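Local structure of KLLA0B12012p (Kluyveromyces lactis, 6Y3P) at residues A[232-237]-A[363-368]; A[280-285]-A[294-299]; A[367-372]-A[389-394]. The protein binds the mRNA decapping enzyme Dcp2 as the yeast protein Pby1, whose C-terminal ATP-grasp domain, of the tubulin-tyrosine ligase family, probably binds ATP and metal. All coordinates share one frame; numbering follows the deposited sequence.

Contact 1: residues A[232-237]-A[363-368]; sequences YDRMLA and IDELFD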
loop_
_atom_site.group_PDB
_atom_site.type_symbol
_atom_site.label_atom_id
_atom_site.label_comp_id
_atom_site.label_asym_id
_atom_site.label_seq_id
_atom_site.Cartn_x
_atom_site.Cartn_y
_atom_site.Cartn_z
ATOM N N TYR A 232 7.337 9.592 -1.528
ATOM C CA TYR A 232 8.785 9.447 -1.484
ATOM C C TYR A 232 9.228 8.806 -2.825
ATOM O O TYR A 232 8.855 7.666 -3.125
ATOM C CB TYR A 232 9.198 8.593 -0.267
ATOM C CG TYR A 232 10.692 8.552 -0.061
ATOM C CD1 TYR A 232 11.459 9.719 -0.113
ATOM C CD2 TYR A 232 11.343 7.357 0.203
ATOM C CE1 TYR A 232 12.843 9.686 0.057
ATOM C CE2 TYR A 232 12.726 7.313 0.387
ATOM C CZ TYR A 232 13.470 8.481 0.315
ATOM O OH TYR A 232 14.821 8.437 0.520
ATOM N N ASP A 233 9.969 9.574 -3.642
ATOM C CA ASP A 233 10.403 9.175 -4.989
ATOM C C ASP A 233 11.526 8.139 -5.052
ATOM O O ASP A 233 11.826 7.679 -6.144
ATOM C CB ASP A 233 10.774 10.399 -5.851
ATOM C CG ASP A 233 9.573 10.991 -6.571
ATOM O OD1 ASP A 233 8.466 10.405 -6.466
ATOM O OD2 ASP A 233 9.737 12.037 -7.237
ATOM N N ARG A 234 12.130 7.771 -3.921
ATOM C CA ARG A 234 13.150 6.727 -3.899
ATOM C C ARG A 234 12.381 5.464 -3.517
ATOM O O ARG A 234 12.118 5.215 -2.337
ATOM C CB ARG A 234 14.264 7.070 -2.908
ATOM C CG ARG A 234 15.011 8.382 -3.267
ATOM C CD ARG A 234 16.301 8.557 -2.459
ATOM N NE ARG A 234 17.247 7.463 -2.702
ATOM C CZ ARG A 234 18.299 7.189 -1.943
ATOM N NH1 ARG A 234 18.579 7.944 -0.886
ATOM N NH2 ARG A 234 19.092 6.166 -2.242
ATOM N N MET A 235 11.878 4.761 -4.533
ATOM C CA MET A 235 11.037 3.591 -4.342
ATOM C C MET A 235 11.809 2.259 -4.421
ATOM O O MET A 235 12.985 2.228 -4.787
ATOM C CB MET A 235 9.834 3.619 -5.292
ATOM C CG MET A 235 9.354 5.007 -5.641
ATOM S SD MET A 235 7.879 4.893 -6.674
ATOM C CE MET A 235 7.393 6.636 -6.737
ATOM N N LEU A 236 11.164 1.175 -4.005
ATOM C CA LEU A 236 11.795 -0.138 -3.954
ATOM C C LEU A 236 11.155 -1.068 -4.945
ATOM O O LEU A 236 9.936 -1.030 -5.150
ATOM C CB LEU A 236 11.616 -0.755 -2.546
ATOM C CG LEU A 236 12.516 -0.301 -1.382
ATOM C CD1 LEU A 236 12.370 1.166 -1.098
ATOM C CD2 LEU A 236 12.146 -1.019 -0.119
ATOM N N ALA A 237 11.968 -1.941 -5.511
ATOM C CA ALA A 237 11.531 -3.002 -6.396
ATOM C C ALA A 237 11.898 -4.297 -5.651
ATOM O O ALA A 237 13.064 -4.516 -5.329
ATOM C CB ALA A 237 12.243 -2.921 -7.744
ATOM N N ILE A 363 16.438 4.856 3.434
ATOM C CA ILE A 363 15.590 4.952 4.626
ATOM C C ILE A 363 15.991 6.179 5.476
ATOM O O ILE A 363 15.102 6.830 6.042
ATOM C CB ILE A 363 15.559 3.586 5.389
ATOM C CG1 ILE A 363 14.803 2.503 4.585
ATOM C CG2 ILE A 363 15.043 3.669 6.829
ATOM C CD1 ILE A 363 13.275 2.741 4.352
ATOM N N ASP A 364 17.316 6.528 5.507
ATOM C CA ASP A 364 17.843 7.703 6.226
ATOM C C ASP A 364 17.279 9.004 5.654
ATOM O O ASP A 364 16.933 9.908 6.403
ATOM C CB ASP A 364 19.371 7.750 6.133
ATOM C CG ASP A 364 20.126 6.859 7.092
ATOM O OD1 ASP A 364 19.469 6.122 7.861
ATOM O OD2 ASP A 364 21.380 6.907 7.084
ATOM N N GLU A 365 17.185 9.089 4.329
ATOM C CA GLU A 365 16.681 10.261 3.631
ATOM C C GLU A 365 15.167 10.345 3.786
ATOM O O GLU A 365 14.620 11.448 3.795
ATOM C CB GLU A 365 17.085 10.194 2.150
ATOM C CG GLU A 365 16.675 11.428 1.364
ATOM C CD GLU A 365 16.884 11.389 -0.133
ATOM O OE1 GLU A 365 17.846 10.729 -0.589
ATOM O OE2 GLU A 365 16.111 12.069 -0.845
ATOM N N LEU A 366 14.492 9.184 3.925
ATOM C CA LEU A 366 13.051 9.146 4.108
ATOM C C LEU A 366 12.673 9.802 5.435
ATOM O O LEU A 366 11.821 10.699 5.440
ATOM C CB LEU A 366 12.499 7.702 4.017
ATOM C CG LEU A 366 11.097 7.411 4.634
ATOM C CD1 LEU A 366 9.977 8.155 3.918
ATOM C CD2 LEU A 366 10.817 5.935 4.671
ATOM N N PHE A 367 13.298 9.349 6.548
ATOM C CA PHE A 367 13.003 9.841 7.900
ATOM C C PHE A 367 13.522 11.246 8.110
ATOM O O PHE A 367 12.895 11.988 8.843
ATOM C CB PHE A 367 13.440 8.856 8.990
ATOM C CG PHE A 367 12.557 7.634 8.937
ATOM C CD1 PHE A 367 11.263 7.666 9.449
ATOM C CD2 PHE A 367 12.977 6.479 8.282
ATOM C CE1 PHE A 367 10.421 6.555 9.337
ATOM C CE2 PHE A 367 12.126 5.372 8.155
ATOM C CZ PHE A 367 10.868 5.407 8.711
ATOM N N ASP A 368 14.546 11.660 7.353
ATOM C CA ASP A 368 15.045 13.027 7.345
ATOM C C ASP A 368 13.945 13.979 6.819
ATOM O O ASP A 368 13.661 14.991 7.450
ATOM C CB ASP A 368 16.299 13.121 6.467
ATOM C CG ASP A 368 17.098 14.361 6.777
ATOM O OD1 ASP A 368 17.766 14.387 7.849
ATOM O OD2 ASP A 368 16.965 15.356 6.023
#
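The Tyr232 ring lies against the helix of residues 363-368, with Leu366 over one of its faces. Leu366 CB sits 4.0 Å from the ring centroid, a CH-pi contact over the face, displaced toward the rim. On the opposite face the ring covers the backbone N of Arg234, two residues further along. Tyr232 carries CG anti to its backbone N (chi1 -173°), and this sends the phenol across to the helix. Its OH comes 3.3 Å from Glu365 CB and is hydrogen-bonded to the carbonyl O of Leu362, one turn before Leu366.

Glu365 stretches out fully beyond CG and brings OE1 to Arg234. Arg234 NH1 donates to Glu365 OE1 at 2.9 Å, with a bent angle of 146°. This one bond carries the salt bridge. NH1 stands above the carboxylate plane, OE1 is tilted out of the guanidinium plane, and the two planes are 40° apart. NH1 also bonds Asn361 OD1, while Arg234 NE pairs with Glu281. Partners on different nitrogens fix the rotation of the guanidinium, and two carboxylates probably balance its charge. An apolar ring face beside a partly exposed ion pair thus joins strand 228-239, where it is interrupted, to helix 357-375.

Contact 2: residues A[280-285]-A[294-299]; sequences IEFDAL and EEIRTQ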
loop_
_atom_site.group_PDB
_atom_site.type_symbol
_atom_site.label_atom_id
_atom_site.label_comp_id
_atom_site.label_asym_id
_atom_site.label_seq_id
_atom_site.Cartn_x
_atom_site.Cartn_y
_atom_site.Cartn_z
ATOM N N ILE A 280 15.977 -4.011 -4.579
ATOM C CA ILE A 280 16.803 -3.037 -5.294
ATOM C C ILE A 280 15.945 -1.770 -5.348
ATOM O O ILE A 280 14.711 -1.859 -5.483
ATOM C CB ILE A 280 17.119 -3.520 -6.758
ATOM C CG1 ILE A 280 17.677 -4.976 -6.821
ATOM C CG2 ILE A 280 18.038 -2.538 -7.544
ATOM C CD1 ILE A 280 19.046 -5.277 -6.066
ATOM N N GLU A 281 16.601 -0.600 -5.294
ATOM C CA GLU A 281 15.953 0.696 -5.460
ATOM C C GLU A 281 15.457 0.734 -6.905
ATOM O O GLU A 281 16.206 0.414 -7.845
ATOM C CB GLU A 281 16.931 1.856 -5.200
ATOM C CG GLU A 281 16.244 3.219 -5.198
ATOM C CD GLU A 281 17.109 4.449 -5.011
ATOM O OE1 GLU A 281 18.327 4.300 -4.762
ATOM O OE2 GLU A 281 16.563 5.569 -5.133
ATOM N N PHE A 282 14.179 1.104 -7.070
ATOM C CA PHE A 282 13.544 1.189 -8.374
ATOM C C PHE A 282 14.348 1.949 -9.431
ATOM O O PHE A 282 14.485 1.447 -10.550
ATOM C CB PHE A 282 12.148 1.776 -8.229
ATOM C CG PHE A 282 11.476 2.024 -9.555
ATOM C CD1 PHE A 282 10.966 0.970 -10.299
ATOM C CD2 PHE A 282 11.317 3.320 -10.040
ATOM C CE1 PHE A 282 10.335 1.199 -11.514
ATOM C CE2 PHE A 282 10.697 3.547 -11.276
ATOM C CZ PHE A 282 10.218 2.481 -12.009
ATOM N N ASP A 283 14.892 3.140 -9.086
ATOM C CA ASP A 283 15.645 3.974 -10.026
ATOM C C ASP A 283 16.973 3.375 -10.447
ATOM O O ASP A 283 17.550 3.811 -11.441
ATOM C CB ASP A 283 15.839 5.415 -9.501
ATOM C CG ASP A 283 16.174 6.417 -10.604
ATOM O OD1 ASP A 283 15.355 6.570 -11.540
ATOM O OD2 ASP A 283 17.296 6.980 -10.579
ATOM N N ALA A 284 17.461 2.378 -9.704
ATOM C CA ALA A 284 18.698 1.690 -10.040
ATOM C C ALA A 284 18.464 0.657 -11.160
ATOM O O ALA A 284 19.434 0.068 -11.621
ATOM C CB ALA A 284 19.269 1.002 -8.795
ATOM N N LEU A 285 17.191 0.398 -11.568
ATOM C CA LEU A 285 16.902 -0.561 -12.638
ATOM C C LEU A 285 17.066 0.167 -14.008
ATOM O O LEU A 285 16.163 0.863 -14.457
ATOM C CB LEU A 285 15.511 -1.175 -12.451
ATOM C CG LEU A 285 15.255 -1.881 -11.087
ATOM C CD1 LEU A 285 13.762 -2.160 -10.891
ATOM C CD2 LEU A 285 16.081 -3.190 -10.953
ATOM N N GLU A 294 10.165 7.694 -15.235
ATOM C CA GLU A 294 9.488 8.953 -14.925
ATOM C C GLU A 294 7.969 8.871 -15.095
ATOM O O GLU A 294 7.241 9.408 -14.260
ATOM C CB GLU A 294 10.092 10.120 -15.722
ATOM C CG GLU A 294 10.061 11.448 -14.967
ATOM C CD GLU A 294 10.480 11.457 -13.500
ATOM O OE1 GLU A 294 11.658 11.137 -13.203
ATOM O OE2 GLU A 294 9.631 11.814 -12.647
ATOM N N GLU A 295 7.505 8.150 -16.125
ATOM C CA GLU A 295 6.094 7.903 -16.422
ATOM C C GLU A 295 5.494 7.032 -15.305
ATOM O O GLU A 295 4.338 7.241 -14.920
ATOM C CB GLU A 295 5.958 7.176 -17.767
ATOM C CG GLU A 295 5.947 8.073 -18.991
ATOM C CD GLU A 295 6.174 7.388 -20.331
ATOM O OE1 GLU A 295 5.930 6.162 -20.433
ATOM O OE2 GLU A 295 6.584 8.087 -21.289
ATOM N N ILE A 296 6.285 6.063 -14.772
ATOM C CA ILE A 296 5.840 5.220 -13.666
ATOM C C ILE A 296 5.675 6.114 -12.390
ATOM O O ILE A 296 4.737 5.933 -11.603
ATOM C CB ILE A 296 6.824 4.023 -13.492
ATOM C CG1 ILE A 296 6.556 2.943 -14.567
ATOM C CG2 ILE A 296 6.774 3.414 -12.082
ATOM C CD1 ILE A 296 7.776 1.844 -14.790
ATOM N N ARG A 297 6.576 7.090 -12.217
ATOM C CA ARG A 297 6.516 7.995 -11.070
ATOM C C ARG A 297 5.283 8.905 -11.207
ATOM O O ARG A 297 4.546 9.077 -10.251
ATOM C CB ARG A 297 7.795 8.835 -10.997
ATOM C CG ARG A 297 8.703 8.461 -9.849
ATOM C CD ARG A 297 10.091 9.019 -10.055
ATOM N NE ARG A 297 11.044 7.920 -9.984
ATOM C CZ ARG A 297 12.017 7.697 -10.860
ATOM N NH1 ARG A 297 12.212 8.533 -11.878
ATOM N NH2 ARG A 297 12.813 6.645 -10.719
ATOM N N THR A 298 5.059 9.452 -12.405
ATOM C CA THR A 298 3.916 10.309 -12.729
ATOM C C THR A 298 2.617 9.562 -12.426
ATOM O O THR A 298 1.831 10.063 -11.624
ATOM C CB THR A 298 4.091 10.834 -14.143
ATOM O OG1 THR A 298 5.312 11.579 -14.111
ATOM C CG2 THR A 298 2.926 11.739 -14.607
ATOM N N GLN A 299 2.453 8.329 -12.957
ATOM C CA GLN A 299 1.290 7.460 -12.646
ATOM C C GLN A 299 1.127 7.222 -11.155
ATOM O O GLN A 299 0.002 7.269 -10.656
ATOM C CB GLN A 299 1.412 6.083 -13.305
ATOM C CG GLN A 299 1.423 6.084 -14.820
ATOM C CD GLN A 299 1.710 4.692 -15.319
ATOM O OE1 GLN A 299 0.867 3.789 -15.210
ATOM N NE2 GLN A 299 2.921 4.487 -15.857
#
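Phe282 and Ile296 make the apolar half of this contact. Phe282 CZ meets Ile296 CG2 at 3.6 Å, and Ile296 CD1 also approaches the same ring atom. The two side chains cross at a slant. Phe282 has CG anti to its backbone N (chi1 174°), which carries the ring away from the 3-10 turn of residues 282-284 and toward the helix. Ile217 of strand 215-224 touches both side chains and continues this buried patch into the sheet.

Arg297 NH2 lies at the rim of the same ring, near its plane, 3.7 Å from Phe282 CD2. The ring and guanidinium planes are 76° apart. This is an edge approach, with no cation stacked over the ring face.

The contact joins the end of edge strand 279-281, where it runs into the 3-10 turn, to helix 290-313. Both belong to the tubulin-tyrosine ligase-type ATP-grasp domain.

The polar half is a salt-bridge network of Asp283, Arg297 and Glu294. The Arg297 chain bends at chi3 on its way to Asp283, and Asp233 and Met235 of strand 228-239 touch it. Arg297 NH2 donates to Asp283 OD1 at 2.7 Å, with an angle of 141°. NH2 comes to the anti side of OD1, tilted out of the carboxylate plane. Arg297 NH1 donates to Glu294 OE1 at 3.0 Å, within the helix. Here the carboxylate oxygen lies in the guanidinium plane, but the nitrogen stands above the carboxylate. Asp283 OD1 has a second cation, Arg293. With an alanine at Arg297, Glu294 would probably lose its mate in the helix, Asp283 would be left to Arg293, and the edge of the Phe282 ring would lose its cover. A sulfate ion, probably from the crystallisation liquor, is bound about 4 Å from the Asp283 side chain.

Contact 3: residues A[367-372]-A[389-394]; sequences FDDVVS and SKFVEV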
loop_
_atom_site.group_PDB
_atom_site.type_symbol
_atom_site.label_atom_id
_atom_site.label_comp_id
_atom_site.label_asym_id
_atom_site.label_seq_id
_atom_site.Cartn_x
_atom_site.Cartn_y
_atom_site.Cartn_z
ATOM N N PHE A 367 13.298 9.349 6.548
ATOM C CA PHE A 367 13.003 9.841 7.900
ATOM C C PHE A 367 13.522 11.246 8.110
ATOM O O PHE A 367 12.895 11.988 8.843
ATOM C CB PHE A 367 13.440 8.856 8.990
ATOM C CG PHE A 367 12.557 7.634 8.937
ATOM C CD1 PHE A 367 11.263 7.666 9.449
ATOM C CD2 PHE A 367 12.977 6.479 8.282
ATOM C CE1 PHE A 367 10.421 6.555 9.337
ATOM C CE2 PHE A 367 12.126 5.372 8.155
ATOM C CZ PHE A 367 10.868 5.407 8.711
ATOM N N ASP A 368 14.546 11.660 7.353
ATOM C CA ASP A 368 15.045 13.027 7.345
ATOM C C ASP A 368 13.945 13.979 6.819
ATOM O O ASP A 368 13.661 14.991 7.450
ATOM C CB ASP A 368 16.299 13.121 6.467
ATOM C CG ASP A 368 17.098 14.361 6.777
ATOM O OD1 ASP A 368 17.766 14.387 7.849
ATOM O OD2 ASP A 368 16.965 15.356 6.023
ATOM N N ASP A 369 13.284 13.601 5.701
ATOM C CA ASP A 369 12.215 14.360 5.065
ATOM C C ASP A 369 10.967 14.411 5.902
ATOM O O ASP A 369 10.358 15.475 6.000
ATOM C CB ASP A 369 11.903 13.787 3.683
ATOM C CG ASP A 369 13.043 13.903 2.675
ATOM O OD1 ASP A 369 13.900 14.807 2.842
ATOM O OD2 ASP A 369 13.074 13.093 1.711
ATOM N N VAL A 370 10.596 13.273 6.532
ATOM C CA VAL A 370 9.407 13.160 7.374
ATOM C C VAL A 370 9.531 14.110 8.556
ATOM O O VAL A 370 8.629 14.903 8.802
ATOM C CB VAL A 370 9.133 11.687 7.808
ATOM C CG1 VAL A 370 8.089 11.617 8.924
ATOM C CG2 VAL A 370 8.696 10.840 6.614
ATOM N N VAL A 371 10.678 14.074 9.236
ATOM C CA VAL A 371 10.946 14.937 10.382
ATOM C C VAL A 371 11.083 16.424 9.974
ATOM O O VAL A 371 10.428 17.265 10.584
ATOM C CB VAL A 371 12.147 14.408 11.203
ATOM C CG1 VAL A 371 12.557 15.382 12.298
ATOM C CG2 VAL A 371 11.837 13.026 11.792
ATOM N N SER A 372 11.872 16.737 8.929
ATOM C CA SER A 372 12.101 18.120 8.500
ATOM C C SER A 372 10.902 18.826 7.845
ATOM O O SER A 372 10.891 20.067 7.809
ATOM C CB SER A 372 13.309 18.198 7.570
ATOM O OG SER A 372 13.100 17.478 6.363
ATOM N N SER A 389 13.830 18.074 -4.353
ATOM C CA SER A 389 13.342 17.188 -3.302
ATOM C C SER A 389 12.787 15.875 -3.844
ATOM O O SER A 389 12.092 15.864 -4.858
ATOM C CB SER A 389 12.266 17.887 -2.485
ATOM O OG SER A 389 11.851 17.088 -1.392
ATOM N N LYS A 390 13.062 14.778 -3.142
ATOM C CA LYS A 390 12.510 13.475 -3.498
ATOM C C LYS A 390 11.251 13.167 -2.662
ATOM O O LYS A 390 10.651 12.107 -2.828
ATOM C CB LYS A 390 13.576 12.373 -3.426
ATOM C CG LYS A 390 14.785 12.704 -4.301
ATOM C CD LYS A 390 15.157 11.596 -5.242
ATOM C CE LYS A 390 16.393 11.962 -6.021
ATOM N NZ LYS A 390 16.061 12.799 -7.203
ATOM N N PHE A 391 10.834 14.123 -1.802
ATOM C CA PHE A 391 9.628 14.066 -0.957
ATOM C C PHE A 391 8.650 15.048 -1.592
ATOM O O PHE A 391 8.686 16.240 -1.313
ATOM C CB PHE A 391 9.965 14.467 0.477
ATOM C CG PHE A 391 9.037 13.939 1.545
ATOM C CD1 PHE A 391 8.938 12.569 1.792
ATOM C CD2 PHE A 391 8.355 14.813 2.389
ATOM C CE1 PHE A 391 8.138 12.086 2.826
ATOM C CE2 PHE A 391 7.567 14.325 3.439
ATOM C CZ PHE A 391 7.457 12.968 3.641
ATOM N N VAL A 392 7.815 14.543 -2.486
ATOM C CA VAL A 392 6.933 15.365 -3.306
ATOM C C VAL A 392 5.491 15.449 -2.794
ATOM O O VAL A 392 4.831 14.423 -2.616
ATOM C CB VAL A 392 7.011 14.832 -4.765
ATOM C CG1 VAL A 392 6.194 15.690 -5.734
ATOM C CG2 VAL A 392 8.467 14.709 -5.226
ATOM N N GLU A 393 4.991 16.679 -2.623
ATOM C CA GLU A 393 3.613 16.922 -2.223
ATOM C C GLU A 393 2.707 16.716 -3.432
ATOM O O GLU A 393 2.783 17.497 -4.384
ATOM C CB GLU A 393 3.443 18.316 -1.659
ATOM C CG GLU A 393 2.168 18.432 -0.851
ATOM C CD GLU A 393 1.765 19.869 -0.639
ATOM O OE1 GLU A 393 1.005 20.400 -1.478
ATOM O OE2 GLU A 393 2.288 20.491 0.309
ATOM N N VAL A 394 1.858 15.658 -3.388
ATOM C CA VAL A 394 0.991 15.252 -4.500
ATOM C C VAL A 394 -0.471 15.651 -4.287
ATOM O O VAL A 394 -1.263 15.637 -5.233
ATOM C CB VAL A 394 1.144 13.739 -4.831
ATOM C CG1 VAL A 394 2.580 13.405 -5.191
ATOM C CG2 VAL A 394 0.659 12.851 -3.677
#
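Asp369 lays its CB over one face of the Phe391 ring. The carbon is 3.8 Å from the ring centroid and 22° off the normal, a CH-pi contact set toward the CG side of the ring. The carboxylate continues past the ring, and its OD2 comes 3.6 Å from Phe391 CB. The two side chains run past each other in opposite directions, with their planes 42° apart. Asp369 CG is anti to the carbonyl carbon (chi1 -65°), a rotation that takes the carboxylate back toward the root of Phe391. Tyr232 also touches Asp369.

Val370 meets the far end of the ring. Its CG2 is 3.9 Å from Phe391 CZ and slants across to it. Further along the helix, Ile373 and Cys374 also touch Phe391, and Phe230 of strand 228-239 stacks with its ring.

Just before the strand, Ser389 OG accepts from Phe391 N at 3.2 Å, forming an ST turn. This bond ties together the backbone where Phe391 enters the strand. Val392 then pairs with Val231 of strand 228-239. The arrangement is helix-on-sheet packing, with an aromatic residue at the start of a C-terminal strand set against helix 357-375.

In the fold
All three contacts reach one antiparallel sheet. Strand 228-239 pairs with 391-396 and 279-281 at successive places along one edge, and with 215-224 along the other. Contacts 1 and 3 have centres about 9 Å apart and share helix 357-375, with Phe367 and Asp368 in both. Contact 2 lies about 12 Å from contact 1, centre to centre, and uses helix 290-313. The centres of contacts 2 and 3 are about 17 Å apart, and they do not touch. Along the chain, contact 2 is nested within the loop closed by contact 1, and contact 3 opens where contact 1 ends. Helices 290-313 and 357-375 thus both pack against parts of the same sheet, to which the last strand, 391-396, also belongs.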